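Local coordinates for protein diacylglycerol O-acyltransferase (Marinobacter hydrocarbonoclasticus, PDB 6CHJ) that probably transfers fatty acyl groups from acyl-CoA to diacylglycerol, giving triacylglycerol, and to long-chain alcohols, giving wax esters, at residues W13-Q18 / M108-P113; F57-S62 / P68-D73; R275-N280 / T431-Q436; D282-K287 / L315-Q320. One frame throughout, in Å; residues are numbered along the deposited sequence.

Contact 1 (W13-Q18 / M108-P113); sequences WLEKRQ and MDRERP
The guanidinium of Arg110 meets the Glu15 carboxylate at its edge: OE1 of Glu15 lies near the guanidinium plane, so the approach is not over a face. The two flat groups are not quite coplanar, their planes being 30° apart. The salt bridge rests on one pair of atoms, Arg110 NH2 to Glu15 OE1 at 3.0 Å, and it is also a fairly straight hydrogen bond, with an N-H...O angle of 161°. Arg110 NE stays 3.7 Å from the same OE1, so the grip is end-on rather than forked. OE1 offers its anti lone pair, the one turned away from OE2. With CG anti to the backbone N (chi1 174°) and the chain extended beyond it, Glu15 runs antiparallel to the incoming arginine and alongside it, and its CB also comes within 3.6 Å of Arg110 NH2.

Both polar ends have further partners. The backbone N of Met21 binds Glu15 OE2, His135 NE2 shares OE1, and Arg110 NH2 also binds Leu12 O. His135 is the first histidine of the HHxxxDG motif that marks this acyltransferase family, so Glu15 probably helps to position this histidine. A glutamine in place of Glu15 would probably leave the Arg110 charge without its mate and weaken the hold on the His135 imidazole. Arg110 itself projects from a type I turn, Asp109 to Arg112, that leads from helix 93-105 into strand 115-121, while Glu15 follows the C-terminal end of helix 6-13 on the way to strand 22-30.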
# COMPACT_ATOMS: atom_id res chain seq x y z
N TRP B 13 -0.51 8.36 -16.55
CA TRP B 13 0.38 7.73 -17.51
C TRP B 13 1.77 7.50 -16.91
O TRP B 13 2.30 6.39 -16.97
CB TRP B 13 0.44 8.60 -18.77
CG TRP B 13 1.33 8.06 -19.83
CD1 TRP B 13 1.09 7.00 -20.67
CD2 TRP B 13 2.62 8.56 -20.18
NE1 TRP B 13 2.15 6.81 -21.52
CE2 TRP B 13 3.11 7.75 -21.24
CE3 TRP B 13 3.42 9.61 -19.70
CZ2 TRP B 13 4.35 7.97 -21.82
CZ3 TRP B 13 4.65 9.81 -20.28
CH2 TRP B 13 5.11 9.00 -21.33
N LEU B 14 2.37 8.52 -16.30
CA LEU B 14 3.72 8.35 -15.79
C LEU B 14 3.75 7.73 -14.40
O LEU B 14 4.82 7.67 -13.79
CB LEU B 14 4.49 9.67 -15.81
CG LEU B 14 3.93 10.92 -15.15
CD1 LEU B 14 4.49 10.95 -13.77
CD2 LEU B 14 4.40 12.14 -15.89
N GLU B 15 2.61 7.26 -13.90
CA GLU B 15 2.58 6.51 -12.66
C GLU B 15 3.15 5.11 -12.88
O GLU B 15 2.90 4.47 -13.91
CB GLU B 15 1.16 6.43 -12.11
CG GLU B 15 1.01 5.54 -10.89
CD GLU B 15 -0.20 5.89 -10.03
OE1 GLU B 15 -1.33 5.70 -10.52
OE2 GLU B 15 -0.02 6.37 -8.88
N LYS B 16 3.92 4.66 -11.89
CA LYS B 16 4.57 3.35 -11.87
C LYS B 16 4.75 3.00 -10.40
O LYS B 16 4.47 3.82 -9.51
CB LYS B 16 5.93 3.37 -12.61
CG LYS B 16 5.87 3.74 -14.12
CD LYS B 16 7.16 4.38 -14.65
CE LYS B 16 6.91 5.08 -16.00
NZ LYS B 16 7.88 6.20 -16.29
N ARG B 17 5.23 1.78 -10.12
CA ARG B 17 5.32 1.34 -8.73
C ARG B 17 6.29 2.20 -7.92
O ARG B 17 6.10 2.40 -6.72
CB ARG B 17 5.70 -0.15 -8.63
CG ARG B 17 5.94 -0.67 -7.16
CD ARG B 17 4.75 -0.41 -6.20
NE ARG B 17 5.07 -0.59 -4.78
CZ ARG B 17 5.34 0.41 -3.92
NH1 ARG B 17 5.34 1.68 -4.34
NH2 ARG B 17 5.62 0.15 -2.65
N GLN B 18 7.33 2.72 -8.56
CA GLN B 18 8.31 3.49 -7.80
C GLN B 18 7.93 4.96 -7.64
O GLN B 18 8.52 5.66 -6.80
CB GLN B 18 9.70 3.35 -8.44
CG GLN B 18 9.89 4.10 -9.77
CD GLN B 18 9.26 3.38 -10.98
OE1 GLN B 18 8.67 2.28 -10.84
NE2 GLN B 18 9.40 3.99 -12.17
N MET B 108 -2.64 3.44 -5.16
CA MET B 108 -4.07 3.36 -4.96
C MET B 108 -4.69 2.47 -6.03
O MET B 108 -4.16 2.31 -7.12
CB MET B 108 -4.72 4.74 -5.01
CG MET B 108 -3.95 5.80 -4.32
SD MET B 108 -4.85 7.34 -4.16
CE MET B 108 -6.16 6.77 -3.05
N ASP B 109 -5.85 1.91 -5.70
CA ASP B 109 -6.59 1.03 -6.60
C ASP B 109 -7.35 1.86 -7.64
O ASP B 109 -8.20 2.68 -7.28
CB ASP B 109 -7.55 0.19 -5.77
CG ASP B 109 -8.29 -0.85 -6.58
OD1 ASP B 109 -7.92 -1.16 -7.75
OD2 ASP B 109 -9.25 -1.38 -6.00
N ARG B 110 -7.06 1.63 -8.92
CA ARG B 110 -7.69 2.46 -9.96
C ARG B 110 -9.15 2.10 -10.21
O ARG B 110 -9.87 2.90 -10.83
CB ARG B 110 -6.91 2.36 -11.26
CG ARG B 110 -5.87 3.45 -11.40
CD ARG B 110 -5.15 3.39 -12.73
NE ARG B 110 -3.92 4.14 -12.62
CZ ARG B 110 -3.04 4.32 -13.60
NH1 ARG B 110 -3.25 3.78 -14.80
NH2 ARG B 110 -1.96 5.07 -13.36
N GLU B 111 -9.61 0.94 -9.74
CA GLU B 111 -10.98 0.51 -10.00
C GLU B 111 -12.00 1.15 -9.05
O GLU B 111 -13.21 0.94 -9.25
CB GLU B 111 -11.04 -1.02 -9.92
CG GLU B 111 -10.45 -1.74 -11.15
CD GLU B 111 -11.51 -2.22 -12.14
OE1 GLU B 111 -11.75 -3.45 -12.23
OE2 GLU B 111 -12.13 -1.37 -12.82
N ARG B 112 -11.57 1.92 -8.06
CA ARG B 112 -12.47 2.66 -7.19
C ARG B 112 -12.07 4.12 -7.18
O ARG B 112 -10.94 4.46 -7.54
CB ARG B 112 -12.44 2.09 -5.77
CG ARG B 112 -12.40 0.59 -5.76
CD ARG B 112 -12.45 0.11 -4.36
NE ARG B 112 -13.83 -0.18 -3.99
CZ ARG B 112 -14.22 -1.34 -3.47
NH1 ARG B 112 -13.34 -2.31 -3.26
NH2 ARG B 112 -15.49 -1.52 -3.18
N PRO B 113 -12.98 5.02 -6.81
CA PRO B 113 -12.60 6.42 -6.63
C PRO B 113 -11.33 6.51 -5.79
O PRO B 113 -11.17 5.80 -4.80
CB PRO B 113 -13.81 7.05 -5.92
CG PRO B 113 -14.67 5.88 -5.52
CD PRO B 113 -14.40 4.79 -6.48

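Contact 2 (F57-S62 / P68-D73); sequences FNQRLS and PVWVED
Arg60 reaches Asp73 because its CG stands between the backbone N and the carbonyl carbon (chi1 89°) and the chain then runs extended to NE. This lays CG of Arg60 alongside CG2 of Val71 at 3.5 Å and brings CD of Arg60 to 3.1 Å from OD1 of Asp73. Asp73 meets it with CG anti to its own N (chi1 -164°), and the charged ends form a long salt bridge, Arg60 NE to Asp73 OD1 at 3.8 Å.

Beneath these groups strands 59-62 and 68-72 pair antiparallel, with 139° between their directions. Arg60 with Val71 and Ser62 with Val69 are the hydrogen-bonded pairs, and Asp73 N to Asn58 O, at 2.8 Å, adds a bond just beyond the strand ends.

Trp70, with Gln59, Leu61 and Glu72, projects from the other side of the ribbon. Arg60 C and Leu61 N lie at its ring edge; CZ3 of Trp70 makes an apolar contact with Leu61 CB at 3.8 Å, while Gln59 OE1 rests 3.3 Å from Trp70 CB. Gln59 NE2 donates to Asn58 OD1 at 3.2 Å from above the carbonyl plane. A valine in place of Asn58 would probably leave the Gln59 amide without that acceptor and free to turn, and would take away the amide beside Glu72 CG.

Leu4 packs on Leu61, Pro68 and Trp70. The backbone bonds thus give this beta hairpin its directional hold; Leu61, Pro68 and Trp70 add apolar packing, and the Arg60 side mixes aliphatic contact with a long, weak ion pair.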
# COMPACT_ATOMS: atom_id res chain seq x y z
N PHE B 57 -15.42 12.79 -5.07
CA PHE B 57 -15.07 11.57 -4.37
C PHE B 57 -15.92 10.36 -4.78
O PHE B 57 -15.68 9.25 -4.29
CB PHE B 57 -15.19 11.78 -2.87
CG PHE B 57 -14.32 12.87 -2.35
CD1 PHE B 57 -13.07 12.58 -1.83
CD2 PHE B 57 -14.74 14.19 -2.39
CE1 PHE B 57 -12.26 13.58 -1.35
CE2 PHE B 57 -13.93 15.20 -1.91
CZ PHE B 57 -12.69 14.89 -1.39
N ASN B 58 -16.92 10.54 -5.65
CA ASN B 58 -17.72 9.43 -6.13
C ASN B 58 -17.44 9.13 -7.58
O ASN B 58 -18.17 8.36 -8.21
CB ASN B 58 -19.22 9.68 -5.91
CG ASN B 58 -19.77 10.80 -6.79
OD1 ASN B 58 -19.04 11.68 -7.25
ND2 ASN B 58 -21.07 10.75 -7.03
N GLN B 59 -16.41 9.76 -8.14
CA GLN B 59 -15.98 9.54 -9.50
C GLN B 59 -15.03 8.36 -9.55
O GLN B 59 -14.22 8.17 -8.64
CB GLN B 59 -15.30 10.80 -10.05
CG GLN B 59 -16.19 12.03 -10.01
CD GLN B 59 -17.40 11.87 -10.92
OE1 GLN B 59 -17.27 11.50 -12.10
NE2 GLN B 59 -18.59 12.13 -10.38
N ARG B 60 -15.10 7.57 -10.61
CA ARG B 60 -14.15 6.48 -10.73
C ARG B 60 -13.73 6.37 -12.18
O ARG B 60 -14.45 6.79 -13.09
CB ARG B 60 -14.73 5.16 -10.20
CG ARG B 60 -15.48 4.33 -11.19
CD ARG B 60 -15.81 2.97 -10.58
NE ARG B 60 -16.07 1.96 -11.61
CZ ARG B 60 -15.13 1.39 -12.36
NH1 ARG B 60 -13.85 1.71 -12.22
NH2 ARG B 60 -15.49 0.48 -13.27
N LEU B 61 -12.54 5.82 -12.39
CA LEU B 61 -11.96 5.76 -13.72
C LEU B 61 -12.61 4.64 -14.53
O LEU B 61 -12.81 3.53 -14.04
CB LEU B 61 -10.45 5.56 -13.65
CG LEU B 61 -9.71 5.66 -15.00
CD1 LEU B 61 -9.93 7.01 -15.67
CD2 LEU B 61 -8.21 5.35 -14.86
N SER B 62 -12.95 4.96 -15.78
CA SER B 62 -13.46 3.99 -16.72
C SER B 62 -13.02 4.42 -18.11
O SER B 62 -12.68 5.58 -18.33
CB SER B 62 -14.98 3.87 -16.64
OG SER B 62 -15.40 2.57 -16.99
N PRO B 68 -9.96 7.46 -21.53
CA PRO B 68 -10.33 7.41 -20.11
C PRO B 68 -11.36 8.47 -19.75
O PRO B 68 -11.26 9.63 -20.15
CB PRO B 68 -9.00 7.67 -19.40
CG PRO B 68 -8.23 8.52 -20.36
CD PRO B 68 -8.61 8.02 -21.74
N VAL B 69 -12.35 8.05 -18.96
CA VAL B 69 -13.43 8.93 -18.51
C VAL B 69 -13.73 8.65 -17.05
O VAL B 69 -13.48 7.55 -16.55
CB VAL B 69 -14.71 8.77 -19.36
CG1 VAL B 69 -14.43 9.05 -20.82
CG2 VAL B 69 -15.29 7.37 -19.18
N TRP B 70 -14.26 9.66 -16.37
CA TRP B 70 -14.82 9.47 -15.05
C TRP B 70 -16.25 8.96 -15.18
O TRP B 70 -16.94 9.22 -16.17
CB TRP B 70 -14.82 10.77 -14.26
CG TRP B 70 -13.47 11.37 -13.98
CD1 TRP B 70 -13.08 12.65 -14.24
CD2 TRP B 70 -12.34 10.73 -13.37
NE1 TRP B 70 -11.79 12.85 -13.83
CE2 TRP B 70 -11.31 11.68 -13.28
CE3 TRP B 70 -12.11 9.44 -12.88
CZ2 TRP B 70 -10.06 11.39 -12.74
CZ3 TRP B 70 -10.87 9.15 -12.35
CH2 TRP B 70 -9.86 10.12 -12.29
N VAL B 71 -16.71 8.25 -14.15
CA VAL B 71 -18.08 7.74 -14.09
C VAL B 71 -18.54 7.74 -12.64
O VAL B 71 -17.76 7.56 -11.71
CB VAL B 71 -18.24 6.32 -14.68
CG1 VAL B 71 -18.17 6.35 -16.20
CG2 VAL B 71 -17.18 5.39 -14.12
N GLU B 72 -19.85 7.93 -12.46
CA GLU B 72 -20.43 7.99 -11.13
C GLU B 72 -20.43 6.59 -10.51
O GLU B 72 -21.09 5.68 -11.02
CB GLU B 72 -21.84 8.55 -11.23
CG GLU B 72 -22.38 9.13 -9.93
CD GLU B 72 -23.75 8.57 -9.57
OE1 GLU B 72 -24.23 7.68 -10.31
OE2 GLU B 72 -24.34 9.02 -8.57
N ASP B 73 -19.70 6.42 -9.42
CA ASP B 73 -19.53 5.09 -8.85
C ASP B 73 -20.82 4.66 -8.16
O ASP B 73 -21.21 5.23 -7.13
CB ASP B 73 -18.36 5.05 -7.88
CG ASP B 73 -17.92 3.63 -7.57
OD1 ASP B 73 -18.02 2.78 -8.47
OD2 ASP B 73 -17.48 3.37 -6.43

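Contact 3 (R275-N280 / T431-Q436); sequences RTYLMN and TLPSLQ
A type II beta turn from Leu432 to Leu435, placed between strand 420-428 and helix 437-453, is pinned by Tyr277 from the last turns of helix 262-280. The phenol does the work. Tyr277 OH donates to Pro433 O at 2.7 Å, and this oxygen belongs to the central peptide of the turn. The hydroxyl approaches it from above the carbonyl plane, 36° out of it, with a C=O...O angle of 126°, so the bond does not follow a lone pair.

Pro433 O lies at the edge of the tyrosine ring, near its plane, and is also close to CE1 of Tyr277 at 3.4 Å. On the other flank, Leu432 CD2 sits 3.7 Å from Tyr277 CE2, an apolar touch between side chains that pass at a slant. The hydroxyl is further hemmed in by Pro433 CD, 3.5 Å from Tyr277 OH. The ring spans the gap because CG of Tyr277 is anti to the backbone N (chi1 179°), which directs the ring toward the turn; the closest alpha carbons, CA of Tyr277 and CA of Leu435, are 8.3 Å apart.

Within the helix, Thr276 O is gripped twice, by Asn280 N and by Asn280 ND2 at 2.8 Å, the two donors arriving from opposite faces of its plane. Met438 of helix 437-453 packs on Tyr277, and Leu410 of strand 410-417 and Leu231 pack on Leu432, so the contact is buried. Proline at the second position and a residue of positive phi, Ser434, at the third are the classical signature of a type II turn, here held at its central carbonyl by a tyrosine.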
# COMPACT_ATOMS: atom_id res chain seq x y z
N ARG B 275 21.97 21.84 2.13
CA ARG B 275 23.42 21.92 2.20
C ARG B 275 23.95 21.01 3.30
O ARG B 275 24.82 20.17 3.06
CB ARG B 275 23.84 23.38 2.42
CG ARG B 275 25.33 23.59 2.53
CD ARG B 275 25.66 25.05 2.81
NE ARG B 275 26.93 25.16 3.50
CZ ARG B 275 28.12 25.07 2.91
NH1 ARG B 275 28.21 24.93 1.60
NH2 ARG B 275 29.23 25.15 3.64
N THR B 276 23.41 21.15 4.51
CA THR B 276 23.86 20.30 5.61
C THR B 276 23.65 18.83 5.29
O THR B 276 24.54 18.00 5.54
CB THR B 276 23.11 20.66 6.90
OG1 THR B 276 23.02 22.08 7.03
CG2 THR B 276 23.85 20.09 8.12
N TYR B 277 22.49 18.48 4.71
CA TYR B 277 22.20 17.08 4.44
C TYR B 277 23.21 16.48 3.45
O TYR B 277 23.70 15.36 3.66
CB TYR B 277 20.77 16.91 3.92
CG TYR B 277 20.47 15.47 3.61
CD1 TYR B 277 19.94 14.63 4.58
CD2 TYR B 277 20.76 14.93 2.36
CE1 TYR B 277 19.68 13.29 4.32
CE2 TYR B 277 20.51 13.59 2.09
CZ TYR B 277 19.97 12.78 3.07
OH TYR B 277 19.73 11.46 2.80
N LEU B 278 23.55 17.22 2.39
CA LEU B 278 24.44 16.65 1.38
C LEU B 278 25.89 16.64 1.83
O LEU B 278 26.65 15.74 1.46
CB LEU B 278 24.29 17.42 0.06
CG LEU B 278 22.95 17.19 -0.63
CD1 LEU B 278 22.67 18.27 -1.67
CD2 LEU B 278 22.92 15.82 -1.26
N MET B 279 26.30 17.63 2.62
CA MET B 279 27.62 17.54 3.23
C MET B 279 27.70 16.31 4.12
O MET B 279 28.59 15.46 3.95
CB MET B 279 27.93 18.80 4.02
CG MET B 279 28.14 20.01 3.14
SD MET B 279 28.70 21.42 4.08
CE MET B 279 27.22 21.85 5.00
N ASN B 280 26.73 16.17 5.03
CA ASN B 280 26.69 15.01 5.91
C ASN B 280 26.76 13.69 5.14
O ASN B 280 27.29 12.71 5.66
CB ASN B 280 25.44 15.07 6.77
CG ASN B 280 25.65 15.86 8.06
OD1 ASN B 280 25.88 15.27 9.12
ND2 ASN B 280 25.57 17.18 7.98
N THR B 431 17.10 6.35 -1.49
CA THR B 431 18.15 7.24 -1.97
C THR B 431 18.43 8.37 -0.99
O THR B 431 19.48 9.00 -1.08
CB THR B 431 17.80 7.77 -3.38
OG1 THR B 431 16.57 8.47 -3.34
CG2 THR B 431 17.63 6.60 -4.35
N LEU B 432 17.54 8.60 -0.02
CA LEU B 432 17.70 9.69 0.94
C LEU B 432 17.68 9.14 2.37
O LEU B 432 16.74 9.40 3.13
CB LEU B 432 16.62 10.75 0.74
CG LEU B 432 16.88 11.54 -0.54
CD1 LEU B 432 15.79 12.55 -0.81
CD2 LEU B 432 18.24 12.22 -0.43
N PRO B 433 18.73 8.42 2.76
CA PRO B 433 18.79 7.88 4.13
C PRO B 433 18.76 8.99 5.17
O PRO B 433 19.45 10.00 5.05
CB PRO B 433 20.12 7.12 4.15
CG PRO B 433 20.94 7.77 3.07
CD PRO B 433 19.95 8.07 2.00
N SER B 434 17.94 8.77 6.21
CA SER B 434 17.88 9.62 7.40
C SER B 434 17.26 10.98 7.10
O SER B 434 17.63 11.99 7.68
CB SER B 434 19.27 9.78 8.03
OG SER B 434 19.79 8.51 8.39
N LEU B 435 16.26 10.97 6.22
CA LEU B 435 15.67 12.20 5.72
C LEU B 435 15.05 13.04 6.84
O LEU B 435 14.93 14.26 6.70
CB LEU B 435 14.63 11.86 4.65
CG LEU B 435 13.80 12.91 3.92
CD1 LEU B 435 13.37 12.37 2.56
CD2 LEU B 435 12.57 13.24 4.71
N GLN B 436 14.65 12.40 7.95
CA GLN B 436 14.05 13.15 9.06
C GLN B 436 15.05 14.14 9.64
O GLN B 436 14.64 15.16 10.23
CB GLN B 436 13.54 12.19 10.15
CG GLN B 436 11.99 12.20 10.31
CD GLN B 436 11.46 11.32 11.48
OE1 GLN B 436 11.36 10.09 11.37
NE2 GLN B 436 11.08 11.98 12.60

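Contact 4 (D282-K287 / L315-Q320); sequences DALPEK and LHTDVQ
Leu284 lays its forked end against the backbone of Thr317: CD1 of Leu284 is 3.8 Å from Thr317 O, and CD2 of Leu284 is 3.9 Å from the same oxygen. CG of the leucine is anti to the backbone N (chi1 169°), which sends the methyls across to the other loop, where the leucine and threonine side chains pass head to tail and Leu284 CD1 comes within 4.1 Å of Thr317 CB.

A second touch lies nearer the surface, where CB of Asp318 meets Glu286 O at 3.6 Å. All of this is van der Waals contact; the polar groups of Thr317 are engaged elsewhere, OG1 with Leu289 N and the carbonyl O with Arg275 NH1. Thr317 and Asp318 occupy the middle of a type I turn closed by Val319 N to His316 O at 3.2 Å, which fixes the surface that the leucine meets.

The first loop leaves helix 262-280 through a Schellman motif at Asp282, a residue of positive phi, and runs on to strand 290-294. The second connects strand 310-314, the antiparallel neighbour of strand 290-294, to helix 322-338, and Leu284 also packs back on Met279 of helix 262-280.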
# COMPACT_ATOMS: atom_id res chain seq x y z
N ASP B 282 28.55 13.47 2.41
CA ASP B 282 29.72 13.64 1.56
C ASP B 282 29.34 13.69 0.08
O ASP B 282 30.08 13.22 -0.78
CB ASP B 282 30.75 12.54 1.81
CG ASP B 282 31.59 12.82 3.05
OD1 ASP B 282 32.27 13.88 3.08
OD2 ASP B 282 31.56 11.99 3.99
N ALA B 283 28.17 14.26 -0.20
CA ALA B 283 27.60 14.24 -1.54
C ALA B 283 27.11 15.63 -1.93
O ALA B 283 26.18 15.76 -2.73
CB ALA B 283 26.46 13.22 -1.63
N LEU B 284 27.73 16.66 -1.38
CA LEU B 284 27.38 18.03 -1.73
C LEU B 284 28.09 18.41 -3.03
O LEU B 284 29.32 18.33 -3.09
CB LEU B 284 27.77 19.00 -0.61
CG LEU B 284 27.70 20.48 -0.98
CD1 LEU B 284 26.26 20.94 -1.06
CD2 LEU B 284 28.49 21.38 -0.02
N PRO B 285 27.36 18.80 -4.07
CA PRO B 285 28.02 19.15 -5.35
C PRO B 285 28.82 20.43 -5.23
O PRO B 285 28.59 21.26 -4.35
CB PRO B 285 26.85 19.33 -6.32
CG PRO B 285 25.61 18.81 -5.58
CD PRO B 285 25.91 19.00 -4.12
N GLU B 286 29.76 20.60 -6.17
CA GLU B 286 30.54 21.83 -6.22
C GLU B 286 29.69 23.00 -6.72
O GLU B 286 29.67 24.07 -6.11
CB GLU B 286 31.77 21.63 -7.11
CG GLU B 286 32.40 22.93 -7.59
CD GLU B 286 33.89 22.78 -7.90
OE1 GLU B 286 34.71 22.87 -6.96
OE2 GLU B 286 34.22 22.57 -9.09
N LYS B 287 28.98 22.81 -7.83
CA LYS B 287 28.00 23.81 -8.24
C LYS B 287 26.81 23.82 -7.28
O LYS B 287 26.43 22.77 -6.72
CB LYS B 287 27.53 23.53 -9.66
CG LYS B 287 28.50 24.02 -10.75
CD LYS B 287 28.13 23.49 -12.13
CE LYS B 287 27.48 24.57 -13.00
NZ LYS B 287 27.09 24.04 -14.36
N LEU B 315 19.83 27.75 -5.22
CA LEU B 315 19.80 27.69 -3.77
C LEU B 315 21.13 28.10 -3.13
O LEU B 315 21.16 28.32 -1.91
CB LEU B 315 19.41 26.27 -3.32
CG LEU B 315 17.93 25.97 -3.65
CD1 LEU B 315 17.50 24.62 -3.15
CD2 LEU B 315 17.03 27.05 -3.09
N HIS B 316 22.21 28.21 -3.92
CA HIS B 316 23.51 28.69 -3.44
C HIS B 316 24.04 27.82 -2.31
O HIS B 316 24.52 28.32 -1.30
CB HIS B 316 23.44 30.15 -2.97
CG HIS B 316 23.18 31.12 -4.07
ND1 HIS B 316 21.99 31.80 -4.19
CD2 HIS B 316 23.96 31.53 -5.10
CE1 HIS B 316 22.04 32.57 -5.26
NE2 HIS B 316 23.22 32.43 -5.83
N THR B 317 23.96 26.51 -2.50
CA THR B 317 24.46 25.56 -1.51
C THR B 317 25.98 25.49 -1.49
O THR B 317 26.53 24.73 -0.70
CB THR B 317 23.85 24.19 -1.78
OG1 THR B 317 24.06 23.83 -3.16
CG2 THR B 317 22.38 24.26 -1.49
N ASP B 318 26.65 26.26 -2.33
CA ASP B 318 28.10 26.39 -2.30
C ASP B 318 28.57 27.52 -1.40
O ASP B 318 29.78 27.69 -1.23
CB ASP B 318 28.62 26.62 -3.73
CG ASP B 318 28.22 27.98 -4.27
OD1 ASP B 318 29.06 28.64 -4.93
OD2 ASP B 318 27.07 28.41 -4.02
N VAL B 319 27.65 28.30 -0.83
CA VAL B 319 27.96 29.43 0.03
C VAL B 319 27.92 28.97 1.48
O VAL B 319 27.01 28.23 1.88
CB VAL B 319 26.96 30.58 -0.21
CG1 VAL B 319 27.28 31.79 0.66
CG2 VAL B 319 26.90 30.95 -1.71
N GLN B 320 28.88 29.42 2.29
CA GLN B 320 29.01 28.92 3.66
C GLN B 320 28.31 29.77 4.71
O GLN B 320 27.61 29.24 5.57
CB GLN B 320 30.49 28.77 4.04
CG GLN B 320 30.66 27.92 5.27
CD GLN B 320 32.11 27.56 5.54
OE1 GLN B 320 32.94 27.60 4.64
NE2 GLN B 320 32.41 27.21 6.79

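Overall arrangement
Contacts 1 and 2 lie together in the N-terminal, catalytic part of the chain, with contact 2 nested inside the loop closed by contact 1; they touch through Pro113 and a weak ion pair between Glu111 and Arg60. Contacts 3 and 4 form a second pair on the far side of the chain's centre from contact 2. Both involve helix 262-280 or its exit, and a probable hydrogen bond from Ala283 N to Leu278 O joins them. Only contact 3 is largely buried, and it relies on one phenol bond and apolar packing. Surface contacts 1 and 4 differ sharply: the former is a charged pair, the latter plain van der Waals packing. Contact 2, partly buried, is the one built on strand pairing.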